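Local coordinates for protein pseudouridine synthase (Pyrococcus abyssi, PDB 2AUS) that probably isomerises uridine to pseudouridine in RNA, as the archaeal Cbf5 member of the TruB family of pseudouridine synthases, at residues A[35-49]-A[233-245]. Residues are numbered along the deposited sequence; the frame is centred on the assembly and turned at random.
Sequences PDKRPIELHIQYGVI and EEYIRKAIQPMEK
Arg-237 reaches across to the backbone just before helix 40-45 and grips one oxygen end-on: Arg-38 O takes NH1 at 3.0 Å and NH2 at 2.9 Å, and lies in the guanidinium plane. Arg-237 NE and NH2 hold Glu-233 OE1 side-on in a salt bridge, while Ile-40 CD1 lies over one guanidinium face, offset to the rim. Arg-237 NH1 also sits over the His-43 ring, near its rim, the two planes 41° apart. With CG opposite the backbone N (chi1 179°), that imidazole lies at the C-terminal end of helix 234-239, where His-43 NE2 donates to both Ile-240 O (2.7 Å), from above its carbonyl plane, and Arg-237 O (3.1 Å), on a lone pair. A leucine in place of Arg-237 would probably leave Glu-233 without its ion-pair mate and Arg-38 O without both of these donors. The Arg-38 guanidinium meets Glu-244 end-on, NH2 to OE1 at 2.7 Å and NH1 to OE2 at 3.2 Å; Leu-296 N is a second partner of that carboxylate. The methyl CE of Met-243 lies 3.6 Å from Tyr-46 CD1, with its sulfur at the ring edge. Ile-240 CD1 packs on Ile-44 CG1, and Trp-227 of helix 217-228 touches Ile-40 and Ile-44. Val-48 and Gln-241 form an antiparallel hydrogen-bonded pair, joining strands 47-53 and 241-242 in a mixed sheet of the pseudouridine synthase fold, with helices 40-45 and 234-239 packed alongside.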
loop_
_atom_site.group_PDB
_atom_site.type_symbol
_atom_site.label_atom_id
_atom_site.label_comp_id
_atom_site.label_asym_id
_atom_site.label_seq_id
_atom_site.Cartn_x
_atom_site.Cartn_y
_atom_site.Cartn_z
ATOM N N PRO A 35 -16.702 -27.552 21.506
ATOM C CA PRO A 35 -16.216 -26.366 20.786
ATOM C C PRO A 35 -15.297 -26.613 19.578
ATOM O O PRO A 35 -15.460 -25.986 18.526
ATOM C CB PRO A 35 -15.520 -25.561 21.885
ATOM C CG PRO A 35 -16.326 -25.901 23.098
ATOM C CD PRO A 35 -16.521 -27.394 22.959
ATOM N N ASP A 36 -14.338 -27.521 19.731
ATOM C CA ASP A 36 -13.389 -27.815 18.663
ATOM C C ASP A 36 -13.844 -28.886 17.676
ATOM O O ASP A 36 -13.081 -29.278 16.795
ATOM C CB ASP A 36 -12.052 -28.238 19.269
ATOM C CG ASP A 36 -12.147 -29.553 20.016
ATOM O OD1 ASP A 36 -13.025 -29.679 20.902
ATOM O OD2 ASP A 36 -11.348 -30.466 19.712
ATOM N N LYS A 37 -15.076 -29.361 17.811
ATOM C CA LYS A 37 -15.585 -30.394 16.918
ATOM C C LYS A 37 -16.819 -29.921 16.183
ATOM O O LYS A 37 -17.739 -30.697 15.941
ATOM C CB LYS A 37 -15.922 -31.664 17.710
ATOM C CG LYS A 37 -14.709 -32.401 18.245
ATOM C CD LYS A 37 -13.895 -33.006 17.107
ATOM C CE LYS A 37 -12.620 -33.663 17.627
ATOM N NZ LYS A 37 -12.927 -34.670 18.685
ATOM N N ARG A 38 -16.840 -28.648 15.820
ATOM C CA ARG A 38 -17.985 -28.103 15.117
ATOM C C ARG A 38 -17.826 -28.190 13.605
ATOM O O ARG A 38 -16.737 -27.982 13.077
ATOM C CB ARG A 38 -18.223 -26.650 15.554
ATOM C CG ARG A 38 -18.660 -26.549 17.019
ATOM C CD ARG A 38 -19.331 -25.216 17.371
ATOM N NE ARG A 38 -18.350 -24.188 17.660
ATOM C CZ ARG A 38 -18.202 -23.576 18.836
ATOM N NH1 ARG A 38 -18.978 -23.871 19.867
ATOM N NH2 ARG A 38 -17.241 -22.679 18.983
ATOM N N PRO A 39 -18.911 -28.534 12.889
ATOM C CA PRO A 39 -18.852 -28.630 11.422
ATOM C C PRO A 39 -18.221 -27.328 10.928
ATOM O O PRO A 39 -18.536 -26.256 11.450
ATOM C CB PRO A 39 -20.321 -28.756 11.027
ATOM C CG PRO A 39 -20.921 -29.488 12.196
ATOM C CD PRO A 39 -20.268 -28.820 13.389
ATOM N N ILE A 40 -17.350 -27.417 9.925
ATOM C CA ILE A 40 -16.629 -26.250 9.425
ATOM C C ILE A 40 -17.399 -24.936 9.292
ATOM O O ILE A 40 -16.900 -23.887 9.701
ATOM C CB ILE A 40 -15.904 -26.559 8.085
ATOM C CG1 ILE A 40 -14.965 -25.396 7.734
ATOM C CG2 ILE A 40 -16.911 -26.793 6.973
ATOM C CD1 ILE A 40 -13.962 -25.072 8.831
ATOM N N GLU A 41 -18.602 -24.973 8.730
ATOM C CA GLU A 41 -19.398 -23.752 8.596
ATOM C C GLU A 41 -19.703 -23.158 9.969
ATOM O O GLU A 41 -19.536 -21.960 10.186
ATOM C CB GLU A 41 -20.719 -24.038 7.882
ATOM C CG GLU A 41 -20.605 -24.308 6.404
ATOM C CD GLU A 41 -20.056 -23.124 5.639
ATOM O OE1 GLU A 41 -20.268 -21.974 6.088
ATOM O OE2 GLU A 41 -19.429 -23.345 4.580
ATOM N N LEU A 42 -20.167 -23.998 10.887
ATOM C CA LEU A 42 -20.487 -23.542 12.236
ATOM C C LEU A 42 -19.242 -23.023 12.931
ATOM O O LEU A 42 -19.292 -22.031 13.652
ATOM C CB LEU A 42 -21.088 -24.678 13.069
ATOM C CG LEU A 42 -22.595 -24.885 12.965
ATOM C CD1 LEU A 42 -23.017 -25.992 13.936
ATOM C CD2 LEU A 42 -23.318 -23.579 13.307
ATOM N N HIS A 43 -18.128 -23.712 12.712
ATOM C CA HIS A 43 -16.847 -23.337 13.294
ATOM C C HIS A 43 -16.510 -21.893 12.918
ATOM O O HIS A 43 -16.051 -21.104 13.746
ATOM C CB HIS A 43 -15.760 -24.277 12.766
ATOM C CG HIS A 43 -14.391 -23.979 13.287
ATOM N ND1 HIS A 43 -14.039 -24.166 14.606
ATOM C CD2 HIS A 43 -13.277 -23.534 12.659
ATOM C CE1 HIS A 43 -12.766 -23.853 14.770
ATOM N NE2 HIS A 43 -12.280 -23.467 13.604
ATOM N N ILE A 44 -16.745 -21.555 11.656
ATOM C CA ILE A 44 -16.468 -20.211 11.173
ATOM C C ILE A 44 -17.501 -19.224 11.719
ATOM O O ILE A 44 -17.159 -18.107 12.097
ATOM C CB ILE A 44 -16.459 -20.187 9.624
ATOM C CG1 ILE A 44 -15.241 -20.970 9.120
ATOM C CG2 ILE A 44 -16.440 -18.753 9.110
ATOM C CD1 ILE A 44 -15.091 -20.987 7.609
ATOM N N GLN A 45 -18.757 -19.655 11.781
ATOM C CA GLN A 45 -19.839 -18.821 12.296
ATOM C C GLN A 45 -19.579 -18.414 13.739
ATOM O O GLN A 45 -20.020 -17.350 14.181
ATOM C CB GLN A 45 -21.167 -19.579 12.238
ATOM C CG GLN A 45 -21.832 -19.613 10.881
ATOM C CD GLN A 45 -22.585 -18.330 10.577
ATOM O OE1 GLN A 45 -23.487 -17.935 11.323
ATOM N NE2 GLN A 45 -22.223 -17.675 9.477
ATOM N N TYR A 46 -18.874 -19.271 14.471
ATOM C CA TYR A 46 -18.566 -19.019 15.870
ATOM C C TYR A 46 -17.067 -19.058 16.105
ATOM O O TYR A 46 -16.607 -19.549 17.133
ATOM C CB TYR A 46 -19.261 -20.069 16.751
ATOM C CG TYR A 46 -20.766 -19.998 16.659
ATOM C CD1 TYR A 46 -21.492 -19.129 17.468
ATOM C CD2 TYR A 46 -21.454 -20.719 15.687
ATOM C CE1 TYR A 46 -22.861 -18.977 17.309
ATOM C CE2 TYR A 46 -22.821 -20.572 15.515
ATOM C CZ TYR A 46 -23.517 -19.695 16.327
ATOM O OH TYR A 46 -24.859 -19.497 16.124
ATOM N N GLY A 47 -16.304 -18.532 15.151
ATOM C CA GLY A 47 -14.861 -18.548 15.289
ATOM C C GLY A 47 -14.217 -17.192 15.509
ATOM O O GLY A 47 -14.833 -16.149 15.286
ATOM N N VAL A 48 -12.966 -17.223 15.963
ATOM C CA VAL A 48 -12.172 -16.019 16.202
ATOM C C VAL A 48 -10.813 -16.271 15.568
ATOM O O VAL A 48 -10.244 -17.352 15.725
ATOM C CB VAL A 48 -11.958 -15.748 17.707
ATOM C CG1 VAL A 48 -13.244 -15.256 18.340
ATOM C CG2 VAL A 48 -11.497 -17.028 18.402
ATOM N N ILE A 49 -10.300 -15.284 14.845
ATOM C CA ILE A 49 -9.008 -15.424 14.187
ATOM C C ILE A 49 -7.918 -14.726 14.976
ATOM O O ILE A 49 -8.090 -13.586 15.410
ATOM C CB ILE A 49 -9.026 -14.799 12.771
ATOM C CG1 ILE A 49 -10.109 -15.462 11.923
ATOM C CG2 ILE A 49 -7.658 -14.958 12.104
ATOM C CD1 ILE A 49 -10.221 -14.880 10.514
ATOM N N GLU A 233 -10.639 -28.666 4.274
ATOM C CA GLU A 233 -10.993 -27.746 5.353
ATOM C C GLU A 233 -9.998 -27.707 6.504
ATOM O O GLU A 233 -10.080 -26.832 7.361
ATOM C CB GLU A 233 -12.372 -28.100 5.914
ATOM C CG GLU A 233 -12.455 -29.507 6.480
ATOM C CD GLU A 233 -13.619 -29.680 7.442
ATOM O OE1 GLU A 233 -13.385 -29.655 8.673
ATOM O OE2 GLU A 233 -14.764 -29.827 6.965
ATOM N N GLU A 234 -9.064 -28.650 6.515
ATOM C CA GLU A 234 -8.071 -28.751 7.576
ATOM C C GLU A 234 -7.352 -27.448 7.928
ATOM O O GLU A 234 -7.263 -27.067 9.098
ATOM C CB GLU A 234 -7.019 -29.790 7.203
ATOM C CG GLU A 234 -6.032 -30.084 8.310
ATOM C CD GLU A 234 -4.818 -30.850 7.811
ATOM O OE1 GLU A 234 -4.988 -31.726 6.938
ATOM O OE2 GLU A 234 -3.696 -30.587 8.301
ATOM N N TYR A 235 -6.833 -26.769 6.915
ATOM C CA TYR A 235 -6.088 -25.542 7.153
ATOM C C TYR A 235 -6.943 -24.359 7.589
ATOM O O TYR A 235 -6.587 -23.666 8.536
ATOM C CB TYR A 235 -5.252 -25.224 5.912
ATOM C CG TYR A 235 -4.373 -26.411 5.572
ATOM C CD1 TYR A 235 -3.295 -26.752 6.389
ATOM C CD2 TYR A 235 -4.702 -27.273 4.521
ATOM C CE1 TYR A 235 -2.574 -27.926 6.178
ATOM C CE2 TYR A 235 -3.988 -28.451 4.303
ATOM C CZ TYR A 235 -2.928 -28.770 5.138
ATOM O OH TYR A 235 -2.234 -29.940 4.952
ATOM N N ILE A 236 -8.067 -24.123 6.921
ATOM C CA ILE A 236 -8.917 -23.008 7.320
ATOM C C ILE A 236 -9.387 -23.280 8.750
ATOM O O ILE A 236 -9.436 -22.372 9.576
ATOM C CB ILE A 236 -10.137 -22.835 6.374
ATOM C CG1 ILE A 236 -10.814 -21.486 6.643
ATOM C CG2 ILE A 236 -11.146 -23.960 6.587
ATOM C CD1 ILE A 236 -9.890 -20.287 6.467
ATOM N N ARG A 237 -9.699 -24.539 9.050
ATOM C CA ARG A 237 -10.149 -24.910 10.388
ATOM C C ARG A 237 -9.106 -24.538 11.435
ATOM O O ARG A 237 -9.432 -23.939 12.465
ATOM C CB ARG A 237 -10.433 -26.408 10.479
ATOM C CG ARG A 237 -10.820 -26.851 11.884
ATOM C CD ARG A 237 -11.173 -28.325 11.958
ATOM N NE ARG A 237 -12.439 -28.636 11.297
ATOM C CZ ARG A 237 -13.636 -28.376 11.811
ATOM N NH1 ARG A 237 -13.737 -27.790 13.000
ATOM N NH2 ARG A 237 -14.731 -28.721 11.144
ATOM N N LYS A 238 -7.851 -24.890 11.172
ATOM C CA LYS A 238 -6.774 -24.576 12.101
ATOM C C LYS A 238 -6.470 -23.082 12.164
ATOM O O LYS A 238 -5.941 -22.594 13.154
ATOM C CB LYS A 238 -5.504 -25.338 11.719
ATOM C CG LYS A 238 -5.637 -26.843 11.858
ATOM C CD LYS A 238 -4.359 -27.550 11.449
ATOM C CE LYS A 238 -4.569 -29.050 11.395
ATOM N NZ LYS A 238 -3.375 -29.722 10.830
ATOM N N ALA A 239 -6.813 -22.360 11.104
ATOM C CA ALA A 239 -6.561 -20.924 11.039
ATOM C C ALA A 239 -7.589 -20.117 11.839
ATOM O O ALA A 239 -7.368 -18.937 12.109
ATOM C CB ALA A 239 -6.562 -20.462 9.576
ATOM N N ILE A 240 -8.702 -20.753 12.204
ATOM C CA ILE A 240 -9.767 -20.100 12.967
ATOM C C ILE A 240 -9.994 -20.846 14.284
ATOM O O ILE A 240 -10.120 -22.070 14.299
ATOM C CB ILE A 240 -11.076 -20.080 12.152
ATOM C CG1 ILE A 240 -10.849 -19.316 10.841
ATOM C CG2 ILE A 240 -12.205 -19.452 12.971
ATOM C CD1 ILE A 240 -12.020 -19.357 9.878
ATOM N N GLN A 241 -10.035 -20.118 15.393
ATOM C CA GLN A 241 -10.228 -20.773 16.680
ATOM C C GLN A 241 -11.677 -20.691 17.122
ATOM O O GLN A 241 -12.415 -19.798 16.697
ATOM C CB GLN A 241 -9.353 -20.119 17.755
ATOM C CG GLN A 241 -7.906 -19.896 17.341
ATOM C CD GLN A 241 -7.341 -21.086 16.606
ATOM O OE1 GLN A 241 -7.404 -22.208 17.092
ATOM N NE2 GLN A 241 -6.797 -20.848 15.422
ATOM N N PRO A 242 -12.114 -21.637 17.969
ATOM C CA PRO A 242 -13.505 -21.578 18.430
ATOM C C PRO A 242 -13.615 -20.284 19.243
ATOM O O PRO A 242 -12.647 -19.865 19.882
ATOM C CB PRO A 242 -13.638 -22.816 19.315
ATOM C CG PRO A 242 -12.601 -23.760 18.754
ATOM C CD PRO A 242 -11.429 -22.830 18.494
ATOM N N MET A 243 -14.776 -19.642 19.215
ATOM C CA MET A 243 -14.947 -18.394 19.956
ATOM C C MET A 243 -14.600 -18.531 21.440
ATOM O O MET A 243 -14.245 -17.543 22.098
ATOM C CB MET A 243 -16.382 -17.896 19.815
ATOM C CG MET A 243 -17.396 -18.790 20.492
ATOM S SD MET A 243 -19.092 -18.183 20.365
ATOM C CE MET A 243 -20.010 -19.717 20.654
ATOM N N GLU A 244 -14.712 -19.748 21.969
ATOM C CA GLU A 244 -14.410 -20.021 23.380
ATOM C C GLU A 244 -12.990 -19.602 23.768
ATOM O O GLU A 244 -12.708 -19.321 24.937
ATOM C CB GLU A 244 -14.596 -21.510 23.690
ATOM C CG GLU A 244 -16.050 -22.015 23.717
ATOM C CD GLU A 244 -16.751 -21.987 22.358
ATOM O OE1 GLU A 244 -16.070 -21.951 21.307
ATOM O OE2 GLU A 244 -18.001 -22.025 22.348
ATOM N N LYS A 245 -12.093 -19.564 22.787
ATOM C CA LYS A 245 -10.713 -19.163 23.039
ATOM C C LYS A 245 -10.677 -17.750 23.624
ATOM O O LYS A 245 -9.831 -17.442 24.472
ATOM C CB LYS A 245 -9.911 -19.209 21.732
ATOM C CG LYS A 245 -8.461 -18.710 21.827
ATOM C CD LYS A 245 -7.566 -19.633 22.652
ATOM C CE LYS A 245 -6.096 -19.178 22.608
ATOM N NZ LYS A 245 -5.603 -19.054 21.189
HETATM O O HOH W 1 -11.920 -27.314 15.148
HETATM O O HOH W 2 -16.868 -29.920 8.955
#